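Local coordinates for protein amine Dehydrogenase (Pseudomonas putida, PDB 1JMX) that probably transfers electrons through its two covalently bound c-type hemes, as the diheme subunit of a quinohemoprotein amine dehydrogenase, at residues Gly216-Ala219 / Pro223-Gly226; Ser187-Met190 / Gly194-Arg197; Met82-Asn87 / Glu268-Gly273. One frame throughout, in Å; residues are numbered along the deposited sequence.

Interaction 1 of 3, residues Gly216-Ala219 / Pro223-Gly226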
loop_
_atom_site.group_PDB
_atom_site.type_symbol
_atom_site.label_atom_id
_atom_site.label_comp_id
_atom_site.label_asym_id
_atom_site.label_seq_id
_atom_site.Cartn_x
_atom_site.Cartn_y
_atom_site.Cartn_z
ATOM N N GLY A 216 13.917 14.207 -31.876
ATOM C CA GLY A 216 14.744 13.020 -31.959
ATOM C C GLY A 216 13.996 11.803 -32.453
ATOM O O GLY A 216 12.981 11.916 -33.139
ATOM N N ALA A 217 14.508 10.629 -32.111
ATOM C CA ALA A 217 13.884 9.380 -32.519
ATOM C C ALA A 217 14.480 8.237 -31.735
ATOM O O ALA A 217 15.504 8.395 -31.069
ATOM C CB ALA A 217 14.098 9.145 -34.012
ATOM N N TYR A 218 13.807 7.092 -31.788
ATOM C CA TYR A 218 14.280 5.887 -31.126
ATOM C C TYR A 218 15.192 5.180 -32.112
ATOM O O TYR A 218 15.220 5.528 -33.297
ATOM C CB TYR A 218 13.115 4.977 -30.759
ATOM C CG TYR A 218 12.314 5.447 -29.568
ATOM C CD1 TYR A 218 12.596 4.972 -28.288
ATOM C CD2 TYR A 218 11.246 6.329 -29.724
ATOM C CE1 TYR A 218 11.835 5.355 -27.193
ATOM C CE2 TYR A 218 10.473 6.717 -28.638
ATOM C CZ TYR A 218 10.774 6.227 -27.375
ATOM O OH TYR A 218 10.012 6.611 -26.290
ATOM N N ALA A 219 15.941 4.197 -31.625
ATOM C CA ALA A 219 16.855 3.449 -32.472
ATOM C C ALA A 219 16.114 2.685 -33.571
ATOM O O ALA A 219 16.687 2.417 -34.633
ATOM C CB ALA A 219 17.686 2.497 -31.634
ATOM N N PRO A 223 9.633 8.177 -34.327
ATOM C CA PRO A 223 9.937 9.554 -33.934
ATOM C C PRO A 223 9.776 9.892 -32.456
ATOM O O PRO A 223 8.973 9.288 -31.743
ATOM C CB PRO A 223 8.950 10.369 -34.780
ATOM C CG PRO A 223 8.704 9.500 -35.962
ATOM C CD PRO A 223 8.545 8.159 -35.316
ATOM N N PHE A 224 10.538 10.888 -32.020
ATOM C CA PHE A 224 10.467 11.372 -30.652
ATOM C C PHE A 224 10.515 12.901 -30.708
ATOM O O PHE A 224 11.490 13.538 -30.304
ATOM C CB PHE A 224 11.605 10.807 -29.793
ATOM C CG PHE A 224 11.364 10.943 -28.314
ATOM C CD1 PHE A 224 10.379 10.188 -27.689
ATOM C CD2 PHE A 224 12.098 11.843 -27.553
ATOM C CE1 PHE A 224 10.119 10.326 -26.321
ATOM C CE2 PHE A 224 11.851 11.994 -26.180
ATOM C CZ PHE A 224 10.854 11.231 -25.564
ATOM N N ASN A 225 9.463 13.476 -31.276
ATOM C CA ASN A 225 9.356 14.922 -31.402
ATOM C C ASN A 225 8.192 15.424 -30.557
ATOM O O ASN A 225 7.079 14.890 -30.621
ATOM C CB ASN A 225 9.152 15.330 -32.864
ATOM C CG ASN A 225 10.275 14.845 -33.770
ATOM O OD1 ASN A 225 11.450 14.952 -33.429
ATOM N ND2 ASN A 225 9.912 14.311 -34.936
ATOM N N GLY A 226 8.460 16.455 -29.767
ATOM C CA GLY A 226 7.430 17.007 -28.918
ATOM C C GLY A 226 7.647 18.449 -28.536
ATOM O O GLY A 226 8.705 19.035 -28.751
#
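The backbone N-H of G216 is shared between two acceptors of the facing strand. Its sounder bond runs to the side-chain oxygen of N225, with G216 N 3.0 Å from N225 OD1 and the bond bent to 138° at the hydrogen. The second, from G216 N to F224 O, is weak. In return the G216 carbonyl accepts the backbone N-H of F224, F224 N lying 2.9 Å from G216 O. G216 O and N225 OD1, both acceptors, lie 3.4 Å apart, so the amide oxygen comes close to the carbonyl of the very residue whose N-H it accepts. N225 reaches G216 because its CG stands beside its own backbone N, anti to the carbonyl carbon (chi1 -58°).

One residue on, A217 and P223 form a non-hydrogen-bonded antiparallel pair, and the A217 N-H instead bonds to the backbone of R197 on the next strand. The proline, with no N-H to give, stands where none is asked for. On the buried face Y218 and F224 meet obliquely, their ring planes 84° apart, with Y218 CE2 3.6 Å from F224 CD1. The carbonyl oxygen of P223 lies at the edge of the tyrosine ring. V196 touches both rings from the neighbouring strand, and K193 makes a cation-pi contact with Y218.

At the turn end of the hairpin of strands 209-218 and 223-233, the G216 N-H is thus met by N225 OD1 and only weakly by F224 O, while aromatic rings pack on the other face. This chemistry is consistent with side-chain bonding and ring packing both contributing, beside the backbone bonds, to the pairing at this end of the barrel hairpin.

Interaction 2 of 3, residues Ser187-Met190 / Gly194-Arg197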
loop_
_atom_site.group_PDB
_atom_site.type_symbol
_atom_site.label_atom_id
_atom_site.label_comp_id
_atom_site.label_asym_id
_atom_site.label_seq_id
_atom_site.Cartn_x
_atom_site.Cartn_y
_atom_site.Cartn_z
ATOM N N SER A 187 20.184 11.556 -24.641
ATOM C CA SER A 187 20.247 10.132 -24.905
ATOM C C SER A 187 19.411 9.486 -23.809
ATOM O O SER A 187 19.350 9.984 -22.688
ATOM C CB SER A 187 21.692 9.644 -24.815
ATOM O OG SER A 187 21.766 8.262 -25.078
ATOM N N GLY A 188 18.761 8.382 -24.140
ATOM C CA GLY A 188 17.941 7.697 -23.167
ATOM C C GLY A 188 17.552 6.313 -23.637
ATOM O O GLY A 188 17.867 5.915 -24.759
ATOM N N HIS A 189 16.849 5.582 -22.780
ATOM C CA HIS A 189 16.418 4.235 -23.102
ATOM C C HIS A 189 15.092 3.895 -22.444
ATOM O O HIS A 189 14.911 4.111 -21.247
ATOM C CB HIS A 189 17.471 3.226 -22.644
ATOM C CG HIS A 189 17.166 1.816 -23.041
ATOM N ND1 HIS A 189 16.295 1.016 -22.334
ATOM C CD2 HIS A 189 17.585 1.076 -24.094
ATOM C CE1 HIS A 189 16.186 -0.153 -22.936
ATOM N NE2 HIS A 189 16.959 -0.143 -24.006
ATOM N N MET A 190 14.165 3.373 -23.234
ATOM C CA MET A 190 12.875 2.964 -22.711
ATOM C C MET A 190 12.838 1.435 -22.678
ATOM O O MET A 190 13.047 0.783 -23.697
ATOM C CB MET A 190 11.738 3.500 -23.579
ATOM C CG MET A 190 10.355 3.210 -23.013
ATOM S SD MET A 190 9.019 3.795 -24.059
ATOM C CE MET A 190 8.768 5.413 -23.393
ATOM N N GLY A 194 13.532 0.547 -26.468
ATOM C CA GLY A 194 14.833 0.810 -27.042
ATOM C C GLY A 194 15.411 2.183 -26.803
ATOM O O GLY A 194 14.809 3.028 -26.141
ATOM N N ASP A 195 16.587 2.396 -27.392
ATOM C CA ASP A 195 17.319 3.647 -27.280
ATOM C C ASP A 195 16.606 4.817 -27.925
ATOM O O ASP A 195 15.770 4.647 -28.801
ATOM C CB ASP A 195 18.719 3.501 -27.881
ATOM C CG ASP A 195 19.639 2.655 -27.023
ATOM O OD1 ASP A 195 20.518 1.960 -27.580
ATOM O OD2 ASP A 195 19.501 2.690 -25.783
ATOM N N VAL A 196 16.943 6.008 -27.452
ATOM C CA VAL A 196 16.366 7.243 -27.945
ATOM C C VAL A 196 17.475 8.290 -27.877
ATOM O O VAL A 196 18.360 8.217 -27.022
ATOM C CB VAL A 196 15.138 7.677 -27.080
ATOM C CG1 VAL A 196 15.578 8.196 -25.734
ATOM C CG2 VAL A 196 14.307 8.712 -27.803
ATOM N N ARG A 197 17.462 9.220 -28.825
ATOM C CA ARG A 197 18.463 10.279 -28.870
ATOM C C ARG A 197 17.904 11.458 -29.636
ATOM O O ARG A 197 17.027 11.298 -30.482
ATOM C CB ARG A 197 19.760 9.793 -29.529
ATOM C CG ARG A 197 19.802 9.883 -31.062
ATOM C CD ARG A 197 18.998 8.799 -31.748
ATOM N NE ARG A 197 19.628 7.491 -31.615
ATOM C CZ ARG A 197 19.609 6.549 -32.557
ATOM N NH1 ARG A 197 18.995 6.769 -33.717
ATOM N NH2 ARG A 197 20.181 5.372 -32.332
#
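The carbonyl oxygen of G188 takes the backbone N-H of V196, with V196 N 2.8 Å from G188 O, and also a CA-H...O contact from D195. The same two residues, G188 and V196, bond in the reverse direction, G188 N to V196 O at 2.9 Å. Toward the turn, M190 and G194 form a second reciprocal pair whose bonds are much straighter: M190 N to G194 O is 178° at the hydrogen. G194 has a positive phi, at which a side chain would jam against the preceding carbonyl oxygen.

H189 and D195 form the non-hydrogen-bonded pair between these two, their side chains crossing obliquely. The imidazole, its CG anti to the backbone N (chi1 -175°), leans over the opposing strand and sets one face over G194 O, which lies toward the rim. Its edge meets the carboxylate, H189 CD2 lying 3.0 Å from D195 OD2, with the two planes 75° apart. H189 NE2 is 4.2 Å from D195 OD2, so the approach is made through a ring carbon and not through a nitrogen. Y411 meets the imidazole ring from outside the hairpin. An alanine at H189 would remove the ring from beside D195 and over G194 O, and would probably leave D195 less restrained on that side and Y411 without its ring partner.

On the face of M190 and V196, V196 CG1 packs 3.4 Å from the G188 carbonyl carbon, and a side chain on G188 would be tight against V196 CG1. Q290 binds both V196 O and the R197 guanidinium. In this first hairpin of the eight-stranded barrel the backbone bonds set the register, while one face is polar (S187, H189, D195, R197) and the other packs apolar side chains against Y218 and L274.

Interaction 3 of 3, residues Met82-Asn87 / Glu268-Gly273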
loop_
_atom_site.group_PDB
_atom_site.type_symbol
_atom_site.label_atom_id
_atom_site.label_comp_id
_atom_site.label_asym_id
_atom_site.label_seq_id
_atom_site.Cartn_x
_atom_site.Cartn_y
_atom_site.Cartn_z
ATOM N N MET A 82 10.737 10.409 -6.796
ATOM C CA MET A 82 10.240 11.524 -7.606
ATOM C C MET A 82 10.166 11.090 -9.067
ATOM O O MET A 82 9.321 11.566 -9.824
ATOM C CB MET A 82 11.159 12.745 -7.486
ATOM C CG MET A 82 11.222 13.365 -6.100
ATOM S SD MET A 82 12.406 14.730 -5.987
ATOM C CE MET A 82 13.913 13.820 -5.770
ATOM N N GLU A 83 11.054 10.174 -9.445
ATOM C CA GLU A 83 11.119 9.653 -10.801
ATOM C C GLU A 83 10.097 8.552 -11.041
ATOM O O GLU A 83 10.049 7.961 -12.114
ATOM C CB GLU A 83 12.540 9.177 -11.107
ATOM C CG GLU A 83 13.558 10.324 -11.113
ATOM C CD GLU A 83 15.002 9.856 -11.181
ATOM O OE1 GLU A 83 15.250 8.643 -11.042
ATOM O OE2 GLU A 83 15.898 10.703 -11.348
ATOM N N ARG A 84 9.274 8.292 -10.030
ATOM C CA ARG A 84 8.209 7.300 -10.108
ATOM C C ARG A 84 8.655 5.897 -10.492
ATOM O O ARG A 84 7.980 5.210 -11.258
ATOM C CB ARG A 84 7.100 7.773 -11.060
ATOM C CG ARG A 84 6.466 9.116 -10.692
ATOM C CD ARG A 84 5.782 9.065 -9.335
ATOM N NE ARG A 84 4.630 8.169 -9.331
ATOM C CZ ARG A 84 3.966 7.811 -8.236
ATOM N NH1 ARG A 84 4.335 8.267 -7.046
ATOM N NH2 ARG A 84 2.924 7.003 -8.330
ATOM N N ARG A 85 9.811 5.493 -9.986
ATOM C CA ARG A 85 10.322 4.157 -10.235
ATOM C C ARG A 85 9.751 3.296 -9.108
ATOM O O ARG A 85 10.424 3.008 -8.118
ATOM C CB ARG A 85 11.850 4.164 -10.219
ATOM C CG ARG A 85 12.464 5.078 -11.261
ATOM C CD ARG A 85 13.966 4.950 -11.258
ATOM N NE ARG A 85 14.622 5.933 -12.119
ATOM C CZ ARG A 85 14.918 5.751 -13.407
ATOM N NH1 ARG A 85 14.622 4.608 -14.014
ATOM N NH2 ARG A 85 15.517 6.723 -14.091
ATOM N N LEU A 86 8.487 2.914 -9.265
ATOM C CA LEU A 86 7.782 2.121 -8.261
ATOM C C LEU A 86 8.166 0.646 -8.082
ATOM O O LEU A 86 7.694 0.007 -7.166
ATOM C CB LEU A 86 6.258 2.295 -8.394
ATOM C CG LEU A 86 5.682 3.514 -7.645
ATOM C CD1 LEU A 86 6.220 4.801 -8.224
ATOM C CD2 LEU A 86 4.163 3.522 -7.690
ATOM N N ASN A 87 9.032 0.117 -8.942
ATOM C CA ASN A 87 9.486 -1.264 -8.811
ATOM C C ASN A 87 10.813 -1.301 -8.056
ATOM O O ASN A 87 11.410 -2.357 -7.887
ATOM C CB ASN A 87 9.638 -1.939 -10.183
ATOM C CG ASN A 87 8.311 -2.350 -10.776
ATOM O OD1 ASN A 87 7.438 -2.854 -10.072
ATOM N ND2 ASN A 87 8.150 -2.139 -12.080
ATOM N N GLU A 268 0.370 9.554 -17.277
ATOM C CA GLU A 268 -0.688 8.651 -16.865
ATOM C C GLU A 268 -0.201 7.255 -16.449
ATOM O O GLU A 268 -0.870 6.546 -15.689
ATOM C CB GLU A 268 -1.695 8.535 -18.014
ATOM C CG GLU A 268 -2.052 9.877 -18.695
ATOM C CD GLU A 268 -0.922 10.472 -19.583
ATOM O OE1 GLU A 268 -0.096 9.694 -20.131
ATOM O OE2 GLU A 268 -0.868 11.727 -19.729
ATOM N N HIS A 269 0.973 6.870 -16.943
ATOM C CA HIS A 269 1.531 5.557 -16.662
ATOM C C HIS A 269 3.011 5.690 -16.362
ATOM O O HIS A 269 3.823 5.846 -17.280
ATOM C CB HIS A 269 1.345 4.670 -17.888
ATOM C CG HIS A 269 0.002 4.807 -18.529
ATOM N ND1 HIS A 269 -1.088 4.050 -18.151
ATOM C CD2 HIS A 269 -0.438 5.647 -19.493
ATOM C CE1 HIS A 269 -2.143 4.420 -18.854
ATOM N NE2 HIS A 269 -1.776 5.389 -19.673
ATOM N N ASP A 270 3.371 5.615 -15.086
ATOM C CA ASP A 270 4.773 5.761 -14.735
ATOM C C ASP A 270 5.698 4.571 -14.929
ATOM O O ASP A 270 6.888 4.685 -14.676
ATOM C CB ASP A 270 4.963 6.410 -13.363
ATOM C CG ASP A 270 4.075 5.824 -12.309
ATOM O OD1 ASP A 270 3.204 6.566 -11.814
ATOM O OD2 ASP A 270 4.265 4.641 -11.968
ATOM N N GLU A 271 5.160 3.435 -15.365
ATOM C CA GLU A 271 5.996 2.266 -15.652
ATOM C C GLU A 271 6.465 2.414 -17.094
ATOM O O GLU A 271 7.369 1.720 -17.540
ATOM C CB GLU A 271 5.244 0.925 -15.533
ATOM C CG GLU A 271 3.798 0.965 -15.070
ATOM C CD GLU A 271 2.820 1.420 -16.133
ATOM O OE1 GLU A 271 2.557 0.672 -17.097
ATOM O OE2 GLU A 271 2.278 2.524 -15.972
ATOM N N ARG A 272 5.802 3.298 -17.828
ATOM C CA ARG A 272 6.129 3.544 -19.221
ATOM C C ARG A 272 6.961 4.813 -19.310
ATOM O O ARG A 272 6.431 5.921 -19.393
ATOM C CB ARG A 272 4.838 3.659 -20.023
ATOM C CG ARG A 272 3.877 2.551 -19.665
ATOM C CD ARG A 272 2.544 2.683 -20.326
ATOM N NE ARG A 272 1.560 1.874 -19.620
ATOM C CZ ARG A 272 0.302 1.703 -20.007
ATOM N NH1 ARG A 272 -0.143 2.281 -21.113
ATOM N NH2 ARG A 272 -0.523 0.992 -19.256
ATOM N N GLY A 273 8.273 4.637 -19.249
ATOM C CA GLY A 273 9.166 5.767 -19.309
ATOM C C GLY A 273 10.524 5.404 -19.855
ATOM O O GLY A 273 10.767 4.270 -20.267
HETATM O O HOH W 1 7.178 2.607 -12.026
#
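R84 and D270 pack CB against CB, 3.4 Å apart, and R84 NE reaches D270 OD1 at 3.3 Å in a salt bridge that is nearly straight at the hydrogen (163°). The carboxylate oxygen lies in the guanidinium plane, at its edge, whereas the donor stands far above the carboxylate plane, the two groups being turned 77° to each other. R84 curls back to reach it, its chain bent at both chi2 and chi3, and L86 CD1 covers the centre of one guanidinium face. F265 of strand 259-266 touches both partners.

Beside this compact pairing lies a water-bridged, looser side. A water accepts the L86 N-H at 3.1 Å from L86 N and gives only a weak bond to D270 O, a carbonyl also bound by R263. L86 also makes backbone bonds to another protein chain, on which N87 packs. R85 turns away to E83 and D275.

D270 lies within a type I beta turn from H269 to R272, at a corner of the chain. The contact is a loop-to-turn junction, where a loop of the heme-binding region meets the turn at the start of the last strand of the eight-stranded antiparallel barrel.

In the fold
Interactions 1 and 2 are successive hairpins of the same antiparallel barrel, their centres about 9 Å apart. Strands 194-204 and 209-218 join them: A219 N lies 2.9 Å from D195 O and A217 N 3.1 Å from R197 O, both probable hydrogen bonds, while Y218 packs on M190. One side of interaction 3 is on strand 269-280, which neighbours strand 182-190 and so closes the barrel; there M190 CG packs against G273 O. The centre of interaction 3 is about 16 Å from that of interaction 2 and 20 Å from that of interaction 1. The two hairpins lie away from the heme sites, whereas the side chain of R84 lies about 10 Å from a heme c.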